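Local coordinates for protein pectate lyase/Amb allergen (Acidovorax citrulli, PDB 4HWV) that binds calcium and probably cleaves pectate by beta-elimination as a secreted lyase of polysaccharide lyase family 1, at residues Tyr45-Arg50 against Ile81-Thr86; Asn194-Asn199 against His236-His241; Met345-Asn350 against Asp458-Thr463. All coordinates share one frame; numbering follows the deposited sequence.

Interaction 1: Tyr45-Arg50 against Ile81-Thr86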
loop_
_atom_site.group_PDB
_atom_site.type_symbol
_atom_site.label_atom_id
_atom_site.label_comp_id
_atom_site.label_asym_id
_atom_site.label_seq_id
_atom_site.Cartn_x
_atom_site.Cartn_y
_atom_site.Cartn_z
ATOM N N TYR A 45 -29.184 -10.180 -4.144
ATOM C CA TYR A 45 -28.132 -10.491 -5.107
ATOM C C TYR A 45 -26.794 -10.738 -4.423
ATOM O O TYR A 45 -26.509 -10.171 -3.356
ATOM C CB TYR A 45 -27.905 -9.297 -6.032
ATOM C CG TYR A 45 -29.122 -8.644 -6.655
ATOM C CD1 TYR A 45 -29.544 -8.987 -7.930
ATOM C CD2 TYR A 45 -29.813 -7.624 -5.993
ATOM C CE1 TYR A 45 -30.626 -8.346 -8.529
ATOM C CE2 TYR A 45 -30.885 -6.969 -6.579
ATOM C CZ TYR A 45 -31.280 -7.345 -7.846
ATOM O OH TYR A 45 -32.320 -6.683 -8.439
ATOM N N THR A 46 -25.958 -11.558 -5.050
ATOM C CA THR A 46 -24.554 -11.686 -4.654
ATOM C C THR A 46 -23.726 -11.218 -5.851
ATOM O O THR A 46 -23.890 -11.734 -6.958
ATOM C CB THR A 46 -24.192 -13.125 -4.285
ATOM O OG1 THR A 46 -25.044 -13.558 -3.234
ATOM C CG2 THR A 46 -22.736 -13.222 -3.831
ATOM N N VAL A 47 -22.863 -10.221 -5.629
ATOM C CA VAL A 47 -22.118 -9.602 -6.719
ATOM C C VAL A 47 -20.608 -9.641 -6.470
ATOM O O VAL A 47 -20.147 -9.555 -5.328
ATOM C CB VAL A 47 -22.592 -8.130 -6.928
ATOM C CG1 VAL A 47 -24.093 -8.108 -7.214
ATOM C CG2 VAL A 47 -22.278 -7.246 -5.737
ATOM N N ALA A 48 -19.852 -9.758 -7.557
ATOM C CA ALA A 48 -18.411 -10.004 -7.474
ATOM C C ALA A 48 -17.600 -9.108 -8.418
ATOM O O ALA A 48 -16.374 -9.234 -8.501
ATOM C CB ALA A 48 -18.097 -11.487 -7.744
ATOM N N ASN A 49 -18.271 -8.200 -9.127
ATOM C CA ASN A 49 -17.573 -7.272 -10.014
ATOM C C ASN A 49 -18.436 -6.049 -10.257
ATOM O O ASN A 49 -19.614 -5.998 -9.832
ATOM C CB ASN A 49 -17.160 -7.964 -11.336
ATOM C CG ASN A 49 -18.357 -8.385 -12.177
ATOM O OD1 ASN A 49 -19.178 -7.552 -12.542
ATOM N ND2 ASN A 49 -18.435 -9.678 -12.520
ATOM N N ARG A 50 -17.861 -5.054 -10.923
ATOM C CA ARG A 50 -18.516 -3.773 -11.100
ATOM C C ARG A 50 -19.819 -3.884 -11.897
ATOM O O ARG A 50 -20.815 -3.218 -11.580
ATOM C CB ARG A 50 -17.551 -2.811 -11.787
ATOM C CG ARG A 50 -18.118 -1.398 -12.037
ATOM C CD ARG A 50 -17.074 -0.458 -12.680
ATOM N NE ARG A 50 -17.629 0.871 -12.907
ATOM C CZ ARG A 50 -18.413 1.179 -13.943
ATOM N NH1 ARG A 50 -18.719 0.247 -14.856
ATOM N NH2 ARG A 50 -18.909 2.415 -14.055
ATOM N N ILE A 81 -27.784 -6.517 -1.377
ATOM C CA ILE A 81 -26.693 -6.793 -2.299
ATOM C C ILE A 81 -25.495 -7.232 -1.457
ATOM O O ILE A 81 -24.933 -6.440 -0.687
ATOM C CB ILE A 81 -26.340 -5.541 -3.142
ATOM C CG1 ILE A 81 -27.558 -5.083 -3.956
ATOM C CG2 ILE A 81 -25.150 -5.835 -4.039
ATOM C CD1 ILE A 81 -27.408 -3.698 -4.554
ATOM N N ARG A 82 -25.117 -8.500 -1.603
ATOM C CA ARG A 82 -24.003 -9.055 -0.848
ATOM C C ARG A 82 -22.750 -9.032 -1.707
ATOM O O ARG A 82 -22.796 -9.381 -2.885
ATOM C CB ARG A 82 -24.321 -10.467 -0.355
ATOM C CG ARG A 82 -25.524 -10.475 0.571
ATOM C CD ARG A 82 -25.695 -11.768 1.350
ATOM N NE ARG A 82 -26.933 -11.711 2.122
ATOM C CZ ARG A 82 -27.034 -11.255 3.370
ATOM N NH1 ARG A 82 -25.971 -10.807 4.036
ATOM N NH2 ARG A 82 -28.227 -11.240 3.944
ATOM N N ILE A 83 -21.641 -8.582 -1.117
ATOM C CA ILE A 83 -20.390 -8.442 -1.853
ATOM C C ILE A 83 -19.522 -9.680 -1.629
ATOM O O ILE A 83 -19.107 -9.962 -0.501
ATOM C CB ILE A 83 -19.592 -7.201 -1.384
ATOM C CG1 ILE A 83 -20.491 -5.952 -1.353
ATOM C CG2 ILE A 83 -18.300 -7.044 -2.221
ATOM C CD1 ILE A 83 -21.114 -5.592 -2.679
ATOM N N ARG A 84 -19.278 -10.427 -2.703
ATOM C CA ARG A 84 -18.417 -11.601 -2.660
ATOM C C ARG A 84 -17.035 -11.249 -3.168
ATOM O O ARG A 84 -16.848 -11.002 -4.359
ATOM C CB ARG A 84 -18.987 -12.768 -3.482
ATOM C CG ARG A 84 -18.187 -14.055 -3.285
ATOM C CD ARG A 84 -18.614 -15.240 -4.154
ATOM N NE ARG A 84 -19.985 -15.692 -3.959
ATOM C CZ ARG A 84 -20.404 -16.386 -2.905
ATOM N NH1 ARG A 84 -19.569 -16.661 -1.908
ATOM N NH2 ARG A 84 -21.665 -16.785 -2.838
ATOM N N GLY A 85 -16.065 -11.238 -2.266
ATOM C CA GLY A 85 -14.694 -10.944 -2.652
ATOM C C GLY A 85 -14.469 -9.475 -2.970
ATOM O O GLY A 85 -15.067 -8.579 -2.345
ATOM N N THR A 86 -13.587 -9.228 -3.932
ATOM C CA THR A 86 -13.146 -7.875 -4.240
ATOM C C THR A 86 -13.778 -7.332 -5.517
ATOM O O THR A 86 -13.722 -7.972 -6.563
ATOM C CB THR A 86 -11.630 -7.835 -4.429
ATOM O OG1 THR A 86 -10.993 -8.127 -3.179
ATOM C CG2 THR A 86 -11.189 -6.457 -4.948
#
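Val47 and Ile83 are the last bridged pair where strand 44-47 joins strand 79-83 in parallel, near one end of the row of strands that builds the right-handed parallel beta-helix. Three backbone bonds hold the two strands together: Arg82 N to Tyr45 O at 2.8 Å, and Val47 N to Arg82 O and Arg84 N to Val47 O, both at 2.9 Å. The strand axes still diverge by 30°.

Val47 is the apolar centre of the contact. With chi1 at -58°, its CG1 is anti to the carbonyl carbon and CG2 falls between the backbone N and that carbon, a crowded position facing the neighbouring strand. There CG2 lies 3.6 Å from Ile81 CG2 and 3.7 Å from Ile83 CD1, while CG1 touches Ile81 CG2 more loosely. Tyr45 and Ile81 extend this face, and helix 50-57 packs on it through Ala56, Leu57 and Glu52.

The other face carries Thr46 and Arg82. The Arg82 chain runs out, extended, to a hydrogen bond with the carbonyl of Ile18, so only its first carbons lie near Tyr45 O. Past the last bridge, Ala48 rests its CB 3.6 Å from Arg84 O. Thr46 and Arg84 meet through the threonine methyl. The Arg84 side chain leaves the backbone toward the 45-50 segment and bends at CG-CD (chi3 -61°), which brings the guanidinium obliquely beside the threonine: Thr46 CG2 lies 3.8 Å from Arg84 CB and 3.7 Å from Arg84 NE.

Interaction 2: Asn194-Asn199 against His236-His241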
loop_
_atom_site.group_PDB
_atom_site.type_symbol
_atom_site.label_atom_id
_atom_site.label_comp_id
_atom_site.label_asym_id
_atom_site.label_seq_id
_atom_site.Cartn_x
_atom_site.Cartn_y
_atom_site.Cartn_z
ATOM N N ASN A 194 -32.666 5.804 2.994
ATOM C CA ASN A 194 -32.756 4.478 3.610
ATOM C C ASN A 194 -31.719 3.487 3.060
ATOM O O ASN A 194 -32.044 2.575 2.287
ATOM C CB ASN A 194 -34.174 3.926 3.519
ATOM C CG ASN A 194 -34.350 2.729 4.403
ATOM O OD1 ASN A 194 -33.712 2.645 5.468
ATOM N ND2 ASN A 194 -35.218 1.792 3.994
ATOM N N ILE A 195 -30.463 3.672 3.468
ATOM C CA ILE A 195 -29.338 2.896 2.940
ATOM C C ILE A 195 -28.510 2.352 4.097
ATOM O O ILE A 195 -28.240 3.076 5.067
ATOM C CB ILE A 195 -28.468 3.764 2.004
ATOM C CG1 ILE A 195 -29.237 4.081 0.713
ATOM C CG2 ILE A 195 -27.137 3.071 1.695
ATOM C CD1 ILE A 195 -28.622 5.217 -0.117
ATOM N N VAL A 196 -28.152 1.060 4.013
ATOM C CA VAL A 196 -27.330 0.401 5.020
ATOM C C VAL A 196 -26.105 -0.188 4.317
ATOM O O VAL A 196 -26.233 -0.839 3.270
ATOM C CB VAL A 196 -28.123 -0.717 5.723
ATOM C CG1 VAL A 196 -27.179 -1.607 6.562
ATOM C CG2 VAL A 196 -29.255 -0.125 6.565
ATOM N N ILE A 197 -24.919 0.048 4.891
ATOM C CA ILE A 197 -23.675 -0.453 4.312
ATOM C C ILE A 197 -22.875 -1.092 5.441
ATOM O O ILE A 197 -22.555 -0.409 6.417
ATOM C CB ILE A 197 -22.851 0.709 3.650
ATOM C CG1 ILE A 197 -23.670 1.357 2.516
ATOM C CG2 ILE A 197 -21.511 0.213 3.143
ATOM C CD1 ILE A 197 -23.059 2.617 1.948
ATOM N N ARG A 198 -22.588 -2.397 5.344
ATOM C CA ARG A 198 -21.904 -3.113 6.429
ATOM C C ARG A 198 -20.906 -4.142 5.918
ATOM O O ARG A 198 -21.090 -4.740 4.867
ATOM C CB ARG A 198 -22.895 -3.881 7.320
ATOM C CG ARG A 198 -24.079 -3.059 7.774
ATOM C CD ARG A 198 -24.999 -3.889 8.639
ATOM N NE ARG A 198 -24.492 -4.054 10.002
ATOM C CZ ARG A 198 -25.054 -4.849 10.901
ATOM N NH1 ARG A 198 -26.065 -5.647 10.553
ATOM N NH2 ARG A 198 -24.589 -4.861 12.140
ATOM N N ASN A 199 -19.861 -4.361 6.719
ATOM C CA ASN A 199 -18.956 -5.484 6.555
ATOM C C ASN A 199 -18.144 -5.476 5.268
ATOM O O ASN A 199 -17.773 -6.538 4.777
ATOM C CB ASN A 199 -19.687 -6.822 6.708
ATOM C CG ASN A 199 -18.734 -7.955 7.042
ATOM O OD1 ASN A 199 -17.793 -7.757 7.813
ATOM N ND2 ASN A 199 -18.973 -9.147 6.477
ATOM N N HIS A 236 -31.092 9.129 6.054
ATOM C CA HIS A 236 -31.250 7.824 6.737
ATOM C C HIS A 236 -30.287 6.777 6.197
ATOM O O HIS A 236 -30.627 5.946 5.346
ATOM C CB HIS A 236 -32.709 7.365 6.773
ATOM C CG HIS A 236 -33.516 8.128 7.760
ATOM N ND1 HIS A 236 -34.184 9.286 7.438
ATOM C CD2 HIS A 236 -33.696 7.949 9.086
ATOM C CE1 HIS A 236 -34.793 9.755 8.512
ATOM N NE2 HIS A 236 -34.501 8.970 9.529
ATOM N N VAL A 237 -29.056 6.889 6.686
ATOM C CA VAL A 237 -27.925 6.128 6.175
ATOM C C VAL A 237 -27.158 5.568 7.362
ATOM O O VAL A 237 -26.778 6.325 8.259
ATOM C CB VAL A 237 -26.979 7.028 5.324
ATOM C CG1 VAL A 237 -25.754 6.250 4.881
ATOM C CG2 VAL A 237 -27.715 7.608 4.107
ATOM N N TRP A 238 -26.942 4.254 7.357
ATOM C CA TRP A 238 -26.240 3.582 8.435
ATOM C C TRP A 238 -25.021 2.866 7.849
ATOM O O TRP A 238 -25.157 1.939 7.026
ATOM C CB TRP A 238 -27.169 2.580 9.132
ATOM C CG TRP A 238 -26.551 1.923 10.346
ATOM C CD1 TRP A 238 -25.728 2.503 11.279
ATOM C CD2 TRP A 238 -26.703 0.549 10.740
ATOM N NE1 TRP A 238 -25.382 1.579 12.237
ATOM C CE2 TRP A 238 -25.967 0.371 11.934
ATOM C CE3 TRP A 238 -27.406 -0.554 10.203
ATOM C CZ2 TRP A 238 -25.881 -0.868 12.585
ATOM C CZ3 TRP A 238 -27.327 -1.778 10.868
ATOM C CH2 TRP A 238 -26.559 -1.927 12.026
ATOM N N ILE A 239 -23.843 3.337 8.256
ATOM C CA ILE A 239 -22.577 2.813 7.772
ATOM C C ILE A 239 -21.920 2.170 8.978
ATOM O O ILE A 239 -21.448 2.865 9.887
ATOM C CB ILE A 239 -21.714 3.963 7.201
ATOM C CG1 ILE A 239 -22.414 4.551 5.967
ATOM C CG2 ILE A 239 -20.290 3.495 6.913
ATOM C CD1 ILE A 239 -21.880 5.923 5.560
ATOM N N ASP A 240 -21.916 0.838 8.990
ATOM C CA ASP A 240 -21.581 0.096 10.199
ATOM C C ASP A 240 -20.617 -1.066 9.939
ATOM O O ASP A 240 -20.810 -1.850 9.002
ATOM C CB ASP A 240 -22.876 -0.472 10.803
ATOM C CG ASP A 240 -22.616 -1.348 12.016
ATOM O OD1 ASP A 240 -22.331 -0.815 13.116
ATOM O OD2 ASP A 240 -22.694 -2.591 11.856
ATOM N N HIS A 241 -19.591 -1.199 10.779
ATOM C CA HIS A 241 -18.702 -2.358 10.699
ATOM C C HIS A 241 -18.030 -2.484 9.333
ATOM O O HIS A 241 -17.919 -3.583 8.770
ATOM C CB HIS A 241 -19.440 -3.662 11.059
ATOM C CG HIS A 241 -19.517 -3.941 12.528
ATOM N ND1 HIS A 241 -20.666 -3.747 13.260
ATOM C CD2 HIS A 241 -18.607 -4.470 13.383
ATOM C CE1 HIS A 241 -20.458 -4.136 14.511
ATOM N NE2 HIS A 241 -19.213 -4.570 14.615
#
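Arg198 meets Trp238 with one face of its guanidinium and Asp240 with an edge, at the densest point of a parallel pairing whose strand axes run 4.8 Å apart and only 4° from parallel. Four backbone bonds set the register, beginning with Ile195 N to His236 O and ending with Asp240 N to Ile197 O.

On the face of Val196, Arg198, Trp238 and Asp240, the arginine chain bends at chi3 (77°) and brings its guanidinium under the rim of the indole. Trp238 CH2 stands over the centre of that group, 3.5 Å from Arg198 CZ, the two planes being 34° apart. Arg198 also grips the carboxylate side-on in a salt bridge: NE and NH2 each lie 3.0 Å from Asp240 OD2, which is close to the guanidinium plane. A third donor, His241 ND1, reaches Asp240 OD2 at 2.7 Å from above the carboxylate plane. Ser293 and Asn294 bond the other oxygen, OD1. So many partners fix the carboxylate's rotation and probably favour its ionised form. Two residues earlier on the strand, Val196 CG1 meets Trp238 CE3 at 3.8 Å, and Arg198 NH1 binds the carbonyl of Asp19.

At the other end the packing is slacker. Asn194 and His236, both partly exposed, touch chiefly through backbone, and their side chains turn instead to Thr34 and His29 of the N-terminal region. The opposite face is buried and aliphatic, but loose between the strands, Ile195 CB to Val237 CG2 being 4.4 Å; its isoleucines pack inward on Leu183, Leu185 and Ile229. The side chain of Ile239 is about 13 Å from the bound calcium ion. Aliphatic rows inside and a mixed row with a buried arginine-aspartate salt bridge outside, on in-register parallel strands of successive coils, fit the right-handed parallel beta-helix of pectate lyases.

Interaction 3: Met345-Asn350 against Asp458-Thr463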
loop_
_atom_site.group_PDB
_atom_site.type_symbol
_atom_site.label_atom_id
_atom_site.label_comp_id
_atom_site.label_asym_id
_atom_site.label_seq_id
_atom_site.Cartn_x
_atom_site.Cartn_y
_atom_site.Cartn_z
ATOM N N MET A 345 -25.747 19.126 13.217
ATOM C CA MET A 345 -25.721 18.675 14.610
ATOM C C MET A 345 -25.042 17.315 14.635
ATOM O O MET A 345 -25.624 16.312 14.225
ATOM C CB MET A 345 -27.142 18.612 15.167
ATOM C CG MET A 345 -27.814 19.992 15.094
ATOM S SD MET A 345 -29.611 19.951 15.151
ATOM C CE MET A 345 -29.743 19.544 16.851
ATOM N N VAL A 346 -23.787 17.298 15.061
ATOM C CA VAL A 346 -22.944 16.110 14.932
ATOM C C VAL A 346 -22.494 15.618 16.308
ATOM O O VAL A 346 -21.950 16.379 17.116
ATOM C CB VAL A 346 -21.734 16.400 14.038
ATOM C CG1 VAL A 346 -20.771 15.217 13.984
ATOM C CG2 VAL A 346 -22.214 16.757 12.637
ATOM N N HIS A 347 -22.775 14.342 16.572
ATOM C CA HIS A 347 -22.486 13.704 17.844
ATOM C C HIS A 347 -21.355 12.707 17.632
ATOM O O HIS A 347 -21.474 11.825 16.785
ATOM C CB HIS A 347 -23.772 12.999 18.307
ATOM C CG HIS A 347 -23.701 12.352 19.655
ATOM N ND1 HIS A 347 -24.595 11.367 20.021
ATOM C CD2 HIS A 347 -22.906 12.563 20.735
ATOM C CE1 HIS A 347 -24.368 11.005 21.268
ATOM N NE2 HIS A 347 -23.338 11.702 21.725
ATOM N N LEU A 348 -20.266 12.849 18.385
ATOM C CA LEU A 348 -19.160 11.879 18.317
ATOM C C LEU A 348 -19.000 11.305 19.709
ATOM O O LEU A 348 -18.671 12.032 20.642
ATOM C CB LEU A 348 -17.834 12.536 17.896
ATOM C CG LEU A 348 -17.879 13.250 16.540
ATOM C CD1 LEU A 348 -18.056 14.754 16.727
ATOM C CD2 LEU A 348 -16.651 12.917 15.690
ATOM N N TYR A 349 -19.277 10.017 19.864
ATOM C CA TYR A 349 -19.102 9.395 21.164
ATOM C C TYR A 349 -18.405 8.048 21.099
ATOM O O TYR A 349 -18.583 7.297 20.151
ATOM C CB TYR A 349 -20.429 9.295 21.945
ATOM C CG TYR A 349 -21.496 8.331 21.450
ATOM C CD1 TYR A 349 -22.418 8.707 20.472
ATOM C CD2 TYR A 349 -21.636 7.060 22.015
ATOM C CE1 TYR A 349 -23.429 7.839 20.075
ATOM C CE2 TYR A 349 -22.634 6.189 21.602
ATOM C CZ TYR A 349 -23.522 6.585 20.642
ATOM O OH TYR A 349 -24.520 5.712 20.231
ATOM N N ASN A 350 -17.575 7.769 22.100
ATOM C CA ASN A 350 -16.942 6.455 22.206
ATOM C C ASN A 350 -16.190 6.072 20.931
ATOM O O ASN A 350 -16.311 4.944 20.442
ATOM C CB ASN A 350 -17.958 5.351 22.547
ATOM C CG ASN A 350 -18.515 5.442 23.965
ATOM O OD1 ASN A 350 -19.615 4.971 24.198
ATOM N ND2 ASN A 350 -17.736 5.976 24.926
ATOM N N ASP A 458 -31.996 13.925 23.394
ATOM C CA ASP A 458 -33.372 14.323 23.069
ATOM C C ASP A 458 -33.905 13.632 21.818
ATOM O O ASP A 458 -35.117 13.604 21.589
ATOM C CB ASP A 458 -33.480 15.835 22.879
ATOM C CG ASP A 458 -33.424 16.609 24.191
ATOM O OD1 ASP A 458 -33.656 16.014 25.264
ATOM O OD2 ASP A 458 -33.183 17.829 24.127
ATOM N N PHE A 459 -33.009 13.091 21.001
ATOM C CA PHE A 459 -33.387 12.578 19.686
ATOM C C PHE A 459 -33.217 11.072 19.525
ATOM O O PHE A 459 -33.810 10.457 18.630
ATOM C CB PHE A 459 -32.605 13.343 18.611
ATOM C CG PHE A 459 -32.847 14.815 18.675
ATOM C CD1 PHE A 459 -34.033 15.348 18.197
ATOM C CD2 PHE A 459 -31.934 15.655 19.266
ATOM C CE1 PHE A 459 -34.283 16.692 18.297
ATOM C CE2 PHE A 459 -32.198 17.005 19.358
ATOM C CZ PHE A 459 -33.358 17.504 18.868
ATOM N N TYR A 460 -32.395 10.479 20.380
ATOM C CA TYR A 460 -32.219 9.033 20.409
ATOM C C TYR A 460 -31.610 8.638 21.746
ATOM O O TYR A 460 -30.940 9.446 22.387
ATOM C CB TYR A 460 -31.365 8.522 19.240
ATOM C CG TYR A 460 -30.056 9.237 18.992
ATOM C CD1 TYR A 460 -28.896 8.907 19.690
ATOM C CD2 TYR A 460 -29.985 10.225 18.028
ATOM C CE1 TYR A 460 -27.690 9.565 19.427
ATOM C CE2 TYR A 460 -28.817 10.874 17.748
ATOM C CZ TYR A 460 -27.664 10.540 18.446
ATOM O OH TYR A 460 -26.481 11.174 18.141
ATOM N N ASP A 461 -31.873 7.405 22.170
ATOM C CA ASP A 461 -31.299 6.893 23.408
ATOM C C ASP A 461 -29.939 6.285 23.118
ATOM O O ASP A 461 -29.748 5.645 22.086
ATOM C CB ASP A 461 -32.198 5.800 23.986
ATOM C CG ASP A 461 -33.526 6.328 24.460
ATOM O OD1 ASP A 461 -33.568 7.444 25.002
ATOM O OD2 ASP A 461 -34.529 5.613 24.312
ATOM N N TYR A 462 -29.002 6.443 24.041
ATOM C CA TYR A 462 -27.696 5.804 23.910
ATOM C C TYR A 462 -27.037 5.715 25.271
ATOM O O TYR A 462 -27.303 6.535 26.148
ATOM C CB TYR A 462 -26.799 6.576 22.921
ATOM C CG TYR A 462 -26.430 7.973 23.376
ATOM C CD1 TYR A 462 -27.324 9.037 23.225
ATOM C CD2 TYR A 462 -25.197 8.231 23.983
ATOM C CE1 TYR A 462 -27.002 10.309 23.645
ATOM C CE2 TYR A 462 -24.871 9.515 24.406
ATOM C CZ TYR A 462 -25.789 10.545 24.235
ATOM O OH TYR A 462 -25.512 11.829 24.627
ATOM N N THR A 463 -26.168 4.722 25.419
ATOM C CA THR A 463 -25.387 4.522 26.631
ATOM C C THR A 463 -23.908 4.729 26.324
ATOM O O THR A 463 -23.373 4.138 25.382
ATOM C CB THR A 463 -25.628 3.102 27.169
ATOM O OG1 THR A 463 -26.989 3.009 27.617
ATOM C CG2 THR A 463 -24.661 2.764 28.312
#
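Residues 459-463 follow residues 345-350 in nearly the same direction, 9° apart, but even the nearest CA atoms, those of Tyr349 and Thr463, are 9.7 Å from each other, so side chains bridge the gap. His347 occupies the middle. Its ring is carried straight out from the strand, CG opposite the backbone N (chi1 -176°), and presents ND1 edge-on to Tyr460 OH at 2.7 Å, a hydrogen bond in which either atom could be the donor.

The same imidazole meets Tyr462 edge-to-face. CE1 points onto the phenol ring, 3.3 Å from Tyr462 CZ, with the planes at 66°. Glu380 OE1 then ties both rings down, bonding His347 NE2 and Tyr462 OH, while Tyr460 OH has a second partner in Thr325 OG1. Tyr349 completes the aromatic cluster: Tyr462 CD2 stands over the centre of its ring, the two rings being oblique to each other, and Tyr349 OH lies 3.6 Å from Tyr462 CB. Packing is lighter at the Met345 end, where the methyl CE of Met345 approaches Phe459 CE2 at 4.3 Å.

Trp26 of the N-terminal region meets both Phe459 and Tyr460, and Pro456 rests on His347 and Tyr462. The loop, which leads from helix 438-445 to helix 470-477, thus lies over the outer face of strand 345-356, between its parallel neighbours 324-327, which contributes Thr325 and His327, and 376-387, which contributes His378 and Glu380.

The three contacts follow one another along the chain without nesting or crossing. Interaction 1 comes first, closing a 30-residue loop that contains helix 50-57. Interaction 2 closes 36 residues, with no helix among them, and pairs consecutive coils. Interaction 3 closes the longest excursion, 107 residues, and brings a late loop back onto a strand laid down much earlier. All three lie along the same face of the beta-helix: strand 167-171 joins interaction 1 to interaction 2, and strands 290-293 and 324-327 carry the row on to interaction 3. Their centres are about 16 and 17 Å apart in turn, and 33 Å from first to last.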